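PDB 3T9P: mandelate racemase/muconate lactonizing enzyme family protein from Roseovarius sp. TM1035, which is of unconfirmed function but is probably an isomerase or related enzyme of the enolase superfamily. Local coordinates for residues R143-F154 with W181-V192; Y210-K220 with Q241-L251. One frame throughout, in Å; residues are numbered along the deposited sequence.

Interaction 1 (R143-F154 with W181-V192); sequences RDITPEDEAERF and WPGRTEAVVPTV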
loop_
_atom_site.group_PDB
_atom_site.type_symbol
_atom_site.label_atom_id
_atom_site.label_comp_id
_atom_site.label_asym_id
_atom_site.label_seq_id
_atom_site.Cartn_x
_atom_site.Cartn_y
_atom_site.Cartn_z
ATOM N N ARG A 143 0.253 9.079 -24.653
ATOM C CA ARG A 143 0.101 8.094 -25.675
ATOM C C ARG A 143 -0.956 8.531 -26.732
ATOM O O ARG A 143 -1.025 7.933 -27.787
ATOM C CB ARG A 143 -0.302 6.740 -25.113
ATOM C CG ARG A 143 0.790 6.053 -24.403
ATOM C CD ARG A 143 0.351 4.822 -23.750
ATOM N NE ARG A 143 1.557 4.117 -23.366
ATOM C CZ ARG A 143 2.203 4.315 -22.215
ATOM N NH1 ARG A 143 3.333 3.645 -21.955
ATOM N NH2 ARG A 143 1.744 5.200 -21.308
ATOM N N ASP A 144 -1.756 9.513 -26.401
ATOM C CA ASP A 144 -2.749 9.998 -27.314
ATOM C C ASP A 144 -2.176 10.811 -28.472
ATOM O O ASP A 144 -2.831 11.087 -29.413
ATOM C CB ASP A 144 -3.919 10.642 -26.588
ATOM C CG ASP A 144 -3.551 11.886 -25.902
ATOM O OD1 ASP A 144 -4.291 12.808 -26.069
ATOM O OD2 ASP A 144 -2.532 11.971 -25.246
ATOM N N ILE A 145 -0.945 11.214 -28.375
ATOM C CA ILE A 145 -0.261 11.930 -29.418
ATOM C C ILE A 145 0.281 11.070 -30.592
ATOM O O ILE A 145 0.694 9.983 -30.423
ATOM C CB ILE A 145 0.887 12.723 -28.757
ATOM C CG1 ILE A 145 1.429 13.784 -29.692
ATOM C CG2 ILE A 145 1.929 11.763 -28.172
ATOM C CD1 ILE A 145 2.179 14.851 -28.971
ATOM N N THR A 146 0.268 11.625 -31.781
ATOM C CA THR A 146 0.818 10.951 -32.949
ATOM C C THR A 146 2.356 11.021 -33.002
ATOM O O THR A 146 2.930 11.912 -32.471
ATOM C CB THR A 146 0.277 11.506 -34.293
ATOM O OG1 THR A 146 0.745 12.817 -34.488
ATOM C CG2 THR A 146 -1.236 11.529 -34.343
ATOM N N PRO A 147 2.970 10.114 -33.737
ATOM C CA PRO A 147 4.405 10.120 -33.895
ATOM C C PRO A 147 4.897 11.433 -34.456
ATOM O O PRO A 147 5.833 11.977 -33.964
ATOM C CB PRO A 147 4.616 9.001 -34.889
ATOM C CG PRO A 147 3.560 8.066 -34.555
ATOM C CD PRO A 147 2.402 8.840 -34.172
ATOM N N GLU A 148 4.221 11.945 -35.461
ATOM C CA GLU A 148 4.585 13.190 -36.057
ATOM C C GLU A 148 4.457 14.379 -35.154
ATOM O O GLU A 148 5.300 15.185 -35.124
ATOM C CB GLU A 148 3.882 13.345 -37.407
ATOM C CG GLU A 148 4.172 12.158 -38.380
ATOM C CD GLU A 148 3.371 10.844 -38.083
ATOM O OE1 GLU A 148 2.442 10.830 -37.280
ATOM O OE2 GLU A 148 3.695 9.798 -38.687
ATOM N N ASP A 149 3.375 14.459 -34.410
ATOM C CA ASP A 149 3.214 15.496 -33.444
ATOM C C ASP A 149 4.233 15.431 -32.287
ATOM O O ASP A 149 4.712 16.434 -31.852
ATOM C CB ASP A 149 1.794 15.534 -32.924
ATOM C CG ASP A 149 0.814 16.131 -33.935
ATOM O OD1 ASP A 149 1.229 16.622 -34.970
ATOM O OD2 ASP A 149 -0.362 16.112 -33.678
ATOM N N GLU A 150 4.520 14.250 -31.792
ATOM C CA GLU A 150 5.520 14.070 -30.737
ATOM C C GLU A 150 6.895 14.479 -31.256
ATOM O O GLU A 150 7.582 15.188 -30.625
ATOM C CB GLU A 150 5.540 12.621 -30.248
ATOM C CG GLU A 150 6.338 12.407 -28.971
ATOM C CD GLU A 150 5.677 13.040 -27.761
ATOM O OE1 GLU A 150 5.117 12.295 -26.931
ATOM O OE2 GLU A 150 5.718 14.282 -27.641
ATOM N N ALA A 151 7.223 14.096 -32.469
ATOM C CA ALA A 151 8.492 14.474 -33.075
ATOM C C ALA A 151 8.661 15.959 -33.238
ATOM O O ALA A 151 9.672 16.499 -32.891
ATOM C CB ALA A 151 8.655 13.811 -34.394
ATOM N N GLU A 152 7.610 16.611 -33.723
ATOM C CA GLU A 152 7.664 18.023 -33.922
ATOM C C GLU A 152 7.806 18.783 -32.637
ATOM O O GLU A 152 8.604 19.683 -32.569
ATOM C CB GLU A 152 6.497 18.591 -34.749
ATOM C CG GLU A 152 6.813 19.990 -35.323
ATOM C CD GLU A 152 8.333 20.217 -35.769
ATOM O OE1 GLU A 152 8.818 19.576 -36.725
ATOM O OE2 GLU A 152 9.032 21.055 -35.143
ATOM N N ARG A 153 7.060 18.414 -31.604
ATOM C CA ARG A 153 7.224 19.219 -30.404
ATOM C C ARG A 153 8.609 18.952 -29.808
ATOM O O ARG A 153 9.184 19.858 -29.243
ATOM C CB ARG A 153 6.064 19.064 -29.418
ATOM C CG ARG A 153 5.959 17.754 -28.694
ATOM C CD ARG A 153 4.887 17.882 -27.591
ATOM N NE ARG A 153 4.683 16.573 -26.933
ATOM C CZ ARG A 153 3.961 16.405 -25.835
ATOM N NH1 ARG A 153 3.411 17.453 -25.208
ATOM N NH2 ARG A 153 3.801 15.154 -25.337
ATOM N N PHE A 154 9.114 17.725 -29.925
ATOM C CA PHE A 154 10.440 17.370 -29.404
ATOM C C PHE A 154 11.526 18.172 -30.156
ATOM O O PHE A 154 12.470 18.714 -29.521
ATOM C CB PHE A 154 10.679 15.894 -29.566
ATOM C CG PHE A 154 10.145 15.027 -28.423
ATOM C CD1 PHE A 154 9.457 15.595 -27.327
ATOM C CD2 PHE A 154 10.381 13.663 -28.425
ATOM C CE1 PHE A 154 9.046 14.782 -26.273
ATOM C CE2 PHE A 154 9.883 12.805 -27.373
ATOM C CZ PHE A 154 9.223 13.360 -26.303
ATOM N N TRP A 181 -2.996 2.271 -30.204
ATOM C CA TRP A 181 -3.823 1.919 -31.368
ATOM C C TRP A 181 -2.948 0.986 -32.205
ATOM O O TRP A 181 -1.707 0.977 -32.024
ATOM C CB TRP A 181 -4.265 3.149 -32.149
ATOM C CG TRP A 181 -3.186 4.116 -32.637
ATOM C CD1 TRP A 181 -2.415 3.969 -33.755
ATOM C CD2 TRP A 181 -2.839 5.387 -32.081
ATOM N NE1 TRP A 181 -1.638 5.062 -33.952
ATOM C CE2 TRP A 181 -1.847 5.948 -32.928
ATOM C CE3 TRP A 181 -3.221 6.082 -30.919
ATOM C CZ2 TRP A 181 -1.251 7.177 -32.686
ATOM C CZ3 TRP A 181 -2.623 7.356 -30.660
ATOM C CH2 TRP A 181 -1.697 7.903 -31.560
ATOM N N PRO A 182 -3.543 0.189 -33.138
ATOM C CA PRO A 182 -2.617 -0.783 -33.803
ATOM C C PRO A 182 -1.552 -0.060 -34.661
ATOM O O PRO A 182 -1.874 0.953 -35.302
ATOM C CB PRO A 182 -3.570 -1.614 -34.715
ATOM C CG PRO A 182 -4.944 -1.448 -34.114
ATOM C CD PRO A 182 -4.942 0.039 -33.626
ATOM N N GLY A 183 -0.320 -0.513 -34.559
ATOM C CA GLY A 183 0.801 0.088 -35.232
ATOM C C GLY A 183 1.425 1.315 -34.602
ATOM O O GLY A 183 2.342 1.836 -35.138
ATOM N N ARG A 184 0.926 1.789 -33.472
ATOM C CA ARG A 184 1.501 3.015 -32.920
ATOM C C ARG A 184 2.951 2.888 -32.523
ATOM O O ARG A 184 3.704 3.675 -32.894
ATOM C CB ARG A 184 0.712 3.599 -31.770
ATOM C CG ARG A 184 1.287 4.895 -31.305
ATOM C CD ARG A 184 0.664 5.434 -30.121
ATOM N NE ARG A 184 1.101 6.766 -29.803
ATOM C CZ ARG A 184 2.106 7.056 -29.014
ATOM N NH1 ARG A 184 2.794 6.093 -28.462
ATOM N NH2 ARG A 184 2.398 8.303 -28.795
ATOM N N THR A 185 3.283 1.814 -31.867
ATOM C CA THR A 185 4.626 1.582 -31.379
ATOM C C THR A 185 5.632 1.434 -32.528
ATOM O O THR A 185 6.693 1.997 -32.538
ATOM C CB THR A 185 4.622 0.412 -30.373
ATOM O OG1 THR A 185 3.890 0.796 -29.209
ATOM C CG2 THR A 185 5.980 0.040 -29.973
ATOM N N GLU A 186 5.203 0.693 -33.522
ATOM C CA GLU A 186 6.001 0.448 -34.757
ATOM C C GLU A 186 6.357 1.726 -35.445
ATOM O O GLU A 186 7.482 1.843 -35.948
ATOM C CB GLU A 186 5.303 -0.562 -35.720
ATOM C CG GLU A 186 5.387 -1.966 -35.210
ATOM C CD GLU A 186 4.285 -2.336 -34.158
ATOM O OE1 GLU A 186 3.338 -1.543 -33.906
ATOM O OE2 GLU A 186 4.370 -3.466 -33.631
ATOM N N ALA A 187 5.485 2.715 -35.387
ATOM C CA ALA A 187 5.733 4.014 -35.939
ATOM C C ALA A 187 6.444 5.019 -35.045
ATOM O O ALA A 187 7.338 5.806 -35.585
ATOM C CB ALA A 187 4.451 4.629 -36.464
ATOM N N VAL A 188 6.067 5.028 -33.745
ATOM C CA VAL A 188 6.474 6.137 -32.853
ATOM C C VAL A 188 8.009 5.981 -32.597
ATOM O O VAL A 188 8.708 6.965 -32.397
ATOM C CB VAL A 188 5.635 6.174 -31.504
ATOM C CG1 VAL A 188 6.162 5.125 -30.511
ATOM C CG2 VAL A 188 5.696 7.476 -30.886
ATOM N N VAL A 189 8.509 4.757 -32.654
ATOM C CA VAL A 189 9.870 4.480 -32.191
ATOM C C VAL A 189 10.839 5.081 -33.266
ATOM O O VAL A 189 11.610 6.041 -32.952
ATOM C CB VAL A 189 10.093 2.972 -31.941
ATOM C CG1 VAL A 189 11.617 2.619 -31.809
ATOM C CG2 VAL A 189 9.324 2.449 -30.701
ATOM N N PRO A 190 10.703 4.605 -34.550
ATOM C CA PRO A 190 11.617 5.204 -35.602
ATOM C C PRO A 190 11.274 6.636 -35.951
ATOM O O PRO A 190 12.174 7.476 -36.134
ATOM C CB PRO A 190 11.495 4.211 -36.824
ATOM C CG PRO A 190 10.112 3.561 -36.712
ATOM C CD PRO A 190 10.035 3.386 -35.046
ATOM N N THR A 191 9.998 6.995 -35.934
ATOM C CA THR A 191 9.703 8.386 -36.279
ATOM C C THR A 191 10.300 9.440 -35.369
ATOM O O THR A 191 10.755 10.488 -35.846
ATOM C CB THR A 191 8.095 8.593 -36.397
ATOM O OG1 THR A 191 7.619 7.663 -37.349
ATOM C CG2 THR A 191 7.700 9.984 -36.739
ATOM N N VAL A 192 10.150 9.270 -34.057
ATOM C CA VAL A 192 10.651 10.270 -33.110
ATOM C C VAL A 192 12.216 10.224 -33.114
ATOM O O VAL A 192 12.900 11.266 -33.154
ATOM C CB VAL A 192 10.044 10.017 -31.685
ATOM C CG1 VAL A 192 10.665 10.959 -30.648
ATOM C CG2 VAL A 192 8.559 10.279 -31.741
HETATM O O HOH W 1 4.558 9.184 -26.837
#
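Arg184 reaches across to the turn before helix 147-161 and grips the carbonyl of Ile145. Its CG stands anti to the backbone N (chi1 -176°) and the chain runs extended to NE, which carries the guanidinium to that carbonyl. The bond from Arg184 NH2 to Ile145 O is 2.9 Å long, fairly straight, and lies in the guanidinium plane. NE adds a weak bond to the same oxygen. Arg143 O sits over one face of the guanidinium, 3.2 Å from Arg184 NE, but at a poor angle for a bond. Val188 CG2 lies against the opposite face. NH1 bonds to Arg169 O, so the group is held on several sides.

The Trp181 ring presents its edge to the same turn, with Trp181 CH2 3.4 Å from Ile145 O. Arg184 CD packs over one of its faces.

Further along, Pro147 lies against helix 184-196. Pro147 CG meets Ala187 CB at 4.0 Å, and Pro147 CB meets Thr191 CG2 at 3.7 Å. Val192 is a knob in the hole formed by Pro147, Glu150, Ala151 and Phe154. Val192 CG1 meets the edge of the Phe154 ring, 3.5 Å from Phe154 CD2. The two helices run nearly parallel, at 24°.

A water bridges Arg184 NH2 and Glu150 OE1, which also bonds to Ser140. A methionine in place of Arg184 would probably leave Ile145 O without its main donor across this contact and remove the water-mediated link to Glu150. The chemistry is thus divided: a cationic grip fixes the turn, and apolar packing joins the helices beyond it.

Interaction 2 (Y210-K220 with Q241-L251); sequences YSPARAIEVGK and QTAAVRAALLL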
loop_
_atom_site.group_PDB
_atom_site.type_symbol
_atom_site.label_atom_id
_atom_site.label_comp_id
_atom_site.label_asym_id
_atom_site.label_seq_id
_atom_site.Cartn_x
_atom_site.Cartn_y
_atom_site.Cartn_z
ATOM N N TYR A 210 3.689 -4.873 -21.421
ATOM C CA TYR A 210 4.012 -6.075 -22.203
ATOM C C TYR A 210 4.275 -7.332 -21.430
ATOM O O TYR A 210 4.824 -7.297 -20.332
ATOM C CB TYR A 210 5.280 -5.824 -23.049
ATOM C CG TYR A 210 5.142 -4.729 -23.993
ATOM C CD1 TYR A 210 4.277 -4.869 -25.098
ATOM C CD2 TYR A 210 5.834 -3.563 -23.839
ATOM C CE1 TYR A 210 4.148 -3.848 -25.996
ATOM C CE2 TYR A 210 5.696 -2.508 -24.750
ATOM C CZ TYR A 210 4.871 -2.670 -25.836
ATOM O OH TYR A 210 4.724 -1.669 -26.805
ATOM N N SER A 211 4.043 -8.490 -22.063
ATOM C CA SER A 211 4.574 -9.748 -21.539
ATOM C C SER A 211 6.090 -9.780 -21.911
ATOM O O SER A 211 6.503 -9.049 -22.784
ATOM C CB SER A 211 3.871 -10.978 -22.202
ATOM O OG SER A 211 4.110 -10.877 -23.604
ATOM N N PRO A 212 6.905 -10.626 -21.254
ATOM C CA PRO A 212 8.346 -10.522 -21.569
ATOM C C PRO A 212 8.716 -10.763 -23.059
ATOM O O PRO A 212 9.558 -10.039 -23.594
ATOM C CB PRO A 212 8.989 -11.554 -20.680
ATOM C CG PRO A 212 7.981 -11.916 -19.671
ATOM C CD PRO A 212 6.645 -11.637 -20.230
ATOM N N ALA A 213 8.112 -11.774 -23.695
ATOM C CA ALA A 213 8.328 -12.055 -25.145
ATOM C C ALA A 213 8.064 -10.868 -26.032
ATOM O O ALA A 213 8.906 -10.492 -26.883
ATOM C CB ALA A 213 7.423 -13.322 -25.614
ATOM N N ARG A 214 6.911 -10.215 -25.863
ATOM C CA ARG A 214 6.656 -9.012 -26.636
ATOM C C ARG A 214 7.601 -7.798 -26.284
ATOM O O ARG A 214 7.958 -6.977 -27.178
ATOM C CB ARG A 214 5.183 -8.647 -26.475
ATOM C CG ARG A 214 4.672 -7.549 -27.323
ATOM C CD ARG A 214 4.311 -7.915 -28.854
ATOM N NE ARG A 214 4.043 -6.596 -29.456
ATOM C CZ ARG A 214 4.792 -6.046 -30.381
ATOM N NH1 ARG A 214 5.829 -6.753 -30.857
ATOM N NH2 ARG A 214 4.482 -4.827 -30.837
ATOM N N ALA A 215 7.919 -7.659 -24.986
ATOM C CA ALA A 215 8.764 -6.494 -24.545
ATOM C C ALA A 215 10.184 -6.676 -25.187
ATOM O O ALA A 215 10.860 -5.684 -25.561
ATOM C CB ALA A 215 8.895 -6.484 -23.008
ATOM N N ILE A 216 10.585 -7.957 -25.323
ATOM C CA ILE A 216 11.902 -8.261 -25.986
ATOM C C ILE A 216 11.800 -7.934 -27.470
ATOM O O ILE A 216 12.666 -7.242 -28.016
ATOM C CB ILE A 216 12.411 -9.697 -25.642
ATOM C CG1 ILE A 216 12.729 -9.797 -24.139
ATOM C CG2 ILE A 216 13.712 -10.112 -26.506
ATOM C CD1 ILE A 216 12.964 -11.244 -23.514
ATOM N N GLU A 217 10.716 -8.335 -28.118
ATOM C CA GLU A 217 10.483 -7.863 -29.496
ATOM C C GLU A 217 10.574 -6.358 -29.630
ATOM O O GLU A 217 11.308 -5.819 -30.487
ATOM C CB GLU A 217 9.133 -8.331 -30.060
ATOM C CG GLU A 217 9.021 -9.808 -30.429
ATOM C CD GLU A 217 7.534 -10.268 -30.692
ATOM O OE1 GLU A 217 6.639 -9.480 -31.119
ATOM O OE2 GLU A 217 7.279 -11.475 -30.449
ATOM N N VAL A 218 9.826 -5.629 -28.807
ATOM C CA VAL A 218 9.740 -4.211 -28.979
ATOM C C VAL A 218 11.154 -3.683 -28.673
ATOM O O VAL A 218 11.632 -2.739 -29.278
ATOM C CB VAL A 218 8.608 -3.591 -28.010
ATOM C CG1 VAL A 218 8.845 -2.058 -27.739
ATOM C CG2 VAL A 218 7.144 -3.881 -28.556
ATOM N N GLY A 219 11.776 -4.309 -27.677
ATOM C CA GLY A 219 13.125 -3.828 -27.175
ATOM C C GLY A 219 14.221 -3.963 -28.281
ATOM O O GLY A 219 15.093 -3.135 -28.385
ATOM N N LYS A 220 14.134 -4.982 -29.134
ATOM C CA LYS A 220 15.076 -5.019 -30.307
ATOM C C LYS A 220 14.835 -3.899 -31.343
ATOM O O LYS A 220 15.786 -3.365 -31.885
ATOM C CB LYS A 220 15.024 -6.398 -30.944
ATOM C CG LYS A 220 15.524 -7.470 -30.005
ATOM C CD LYS A 220 15.248 -8.791 -30.589
ATOM C CE LYS A 220 15.889 -9.807 -29.668
ATOM N NZ LYS A 220 15.486 -11.106 -30.218
ATOM N N GLN A 241 9.305 -11.258 -14.772
ATOM C CA GLN A 241 9.105 -10.870 -16.144
ATOM C C GLN A 241 10.070 -9.742 -16.557
ATOM O O GLN A 241 10.712 -9.802 -17.570
ATOM C CB GLN A 241 7.658 -10.430 -16.366
ATOM C CG GLN A 241 6.637 -11.531 -16.273
ATOM C CD GLN A 241 5.206 -11.086 -16.548
ATOM O OE1 GLN A 241 4.980 -10.107 -17.162
ATOM N NE2 GLN A 241 4.265 -11.838 -16.091
ATOM N N THR A 242 10.167 -8.737 -15.709
ATOM C CA THR A 242 11.040 -7.616 -15.967
ATOM C C THR A 242 12.496 -8.115 -16.028
ATOM O O THR A 242 13.227 -7.732 -16.867
ATOM C CB THR A 242 10.884 -6.519 -14.898
ATOM O OG1 THR A 242 9.523 -6.223 -14.760
ATOM C CG2 THR A 242 11.640 -5.250 -15.259
ATOM N N ALA A 243 12.857 -9.009 -15.131
ATOM C CA ALA A 243 14.203 -9.542 -15.097
ATOM C C ALA A 243 14.514 -10.280 -16.395
ATOM O O ALA A 243 15.562 -10.171 -16.898
ATOM C CB ALA A 243 14.387 -10.415 -13.943
ATOM N N ALA A 244 13.574 -11.027 -16.912
ATOM C CA ALA A 244 13.737 -11.692 -18.241
ATOM C C ALA A 244 14.047 -10.729 -19.372
ATOM O O ALA A 244 14.921 -11.017 -20.236
ATOM C CB ALA A 244 12.487 -12.595 -18.626
ATOM N N VAL A 245 13.384 -9.572 -19.376
ATOM C CA VAL A 245 13.614 -8.555 -20.373
ATOM C C VAL A 245 15.005 -7.927 -20.197
ATOM O O VAL A 245 15.693 -7.681 -21.213
ATOM C CB VAL A 245 12.505 -7.385 -20.274
ATOM C CG1 VAL A 245 12.757 -6.290 -21.281
ATOM C CG2 VAL A 245 11.073 -7.989 -20.505
ATOM N N ARG A 246 15.332 -7.545 -18.967
ATOM C CA ARG A 246 16.638 -7.019 -18.635
ATOM C C ARG A 246 17.773 -8.015 -19.032
ATOM O O ARG A 246 18.866 -7.606 -19.558
ATOM C CB ARG A 246 16.784 -6.829 -17.145
ATOM C CG ARG A 246 18.104 -6.087 -16.812
ATOM C CD ARG A 246 18.552 -6.507 -15.386
ATOM N NE ARG A 246 19.712 -5.787 -14.981
ATOM C CZ ARG A 246 20.397 -6.034 -13.874
ATOM N NH1 ARG A 246 19.991 -6.965 -13.021
ATOM N NH2 ARG A 246 21.500 -5.352 -13.622
ATOM N N ALA A 247 17.509 -9.295 -18.805
ATOM C CA ALA A 247 18.540 -10.298 -19.220
ATOM C C ALA A 247 18.768 -10.425 -20.751
ATOM O O ALA A 247 19.908 -10.599 -21.234
ATOM C CB ALA A 247 18.254 -11.668 -18.567
ATOM N N ALA A 248 17.731 -10.255 -21.529
ATOM C CA ALA A 248 17.815 -10.381 -22.966
ATOM C C ALA A 248 18.210 -9.090 -23.706
ATOM O O ALA A 248 18.693 -9.163 -24.849
ATOM C CB ALA A 248 16.496 -10.966 -23.531
ATOM N N LEU A 249 18.092 -7.911 -23.092
ATOM C CA LEU A 249 18.382 -6.689 -23.872
ATOM C C LEU A 249 19.655 -6.098 -23.440
ATOM O O LEU A 249 20.116 -6.255 -22.247
ATOM C CB LEU A 249 17.254 -5.621 -23.696
ATOM C CG LEU A 249 15.886 -6.124 -24.228
ATOM C CD1 LEU A 249 14.789 -4.997 -24.104
ATOM C CD2 LEU A 249 15.831 -6.492 -25.759
ATOM N N LEU A 250 20.262 -5.383 -24.379
ATOM C CA LEU A 250 21.461 -4.714 -24.021
ATOM C C LEU A 250 21.143 -3.382 -23.523
ATOM O O LEU A 250 22.016 -2.789 -22.906
ATOM C CB LEU A 250 22.403 -4.568 -25.263
ATOM C CG LEU A 250 22.874 -5.955 -25.673
ATOM C CD1 LEU A 250 23.574 -5.720 -26.955
ATOM C CD2 LEU A 250 23.809 -6.556 -24.736
ATOM N N LEU A 251 19.972 -2.797 -23.899
ATOM C CA LEU A 251 19.703 -1.434 -23.392
ATOM C C LEU A 251 19.426 -1.580 -21.873
ATOM O O LEU A 251 19.377 -2.669 -21.378
ATOM C CB LEU A 251 18.570 -0.712 -24.169
ATOM C CG LEU A 251 17.334 -1.581 -24.410
ATOM C CD1 LEU A 251 16.695 -2.009 -23.090
ATOM C CD2 LEU A 251 16.275 -0.779 -25.247
#
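Gln241 meets Pro212 at the start of helix 212-224. Its side chain is extended beyond CG and crosses the proline ring at a slant, with Gln241 CB 3.6 Å from Pro212 CG. Ala244 follows one turn later, with Ala244 CB 4.2 Å from Pro212 CB.

Val245 takes the middle of the contact. Val245 CG2, anti to the carbonyl carbon, meets Ala215 CB at 3.6 Å and also touches Pro212. Ala248 receives the tip of Ile216, with Ile216 CD1 3.5 Å from Ala248 CB.

At Leu249 the chain leaves helical geometry. Its two methyls rest on the last turn of 212-220: Leu249 CD1 lies 3.7 Å from Gly219 CA, and Leu249 CD2 packs by the Gly219 carbonyl carbon and Ile216 O. A CB on Gly219 would clash with Leu249 CD1, so the glycine permits this close fit. Leu251 then brings CD2 near Gly219 O, and Leu249 and Leu251 also touch Phe230 on strand 229-231.

No hydrogen bond spans the contact. The helix axes approach to 9.1 Å and cross at -32°. Helix 212-224, strand 229-231 and helix 239-248 follow in series, and strand 229-231 pairs in parallel with 252-255. Such neighbouring outer helices are typical of the beta/alpha barrel of the enolase superfamily.

How the interactions relate
Both contacts join successive outer helices of the barrel domain, each pair running roughly parallel. Both are partly buried, with apolar middles and more exposed margins. Their chemistry differs. Interaction 1 includes the turn leading into its first helix, so charged and backbone groups join in and a water takes part. Interaction 2 is mainly apolar and has no hydrogen bond across it; Gln241 and the aliphatic part of Lys220 lie at its edges. The contacts share no segment, yet they adjoin. Helix 184-196 meets helix 212-224 through the Glu186–Arg214 salt bridge. Thr185 packs on Val218 of that helix and on Tyr210 in the loop before it. Four helices are thereby linked side by side.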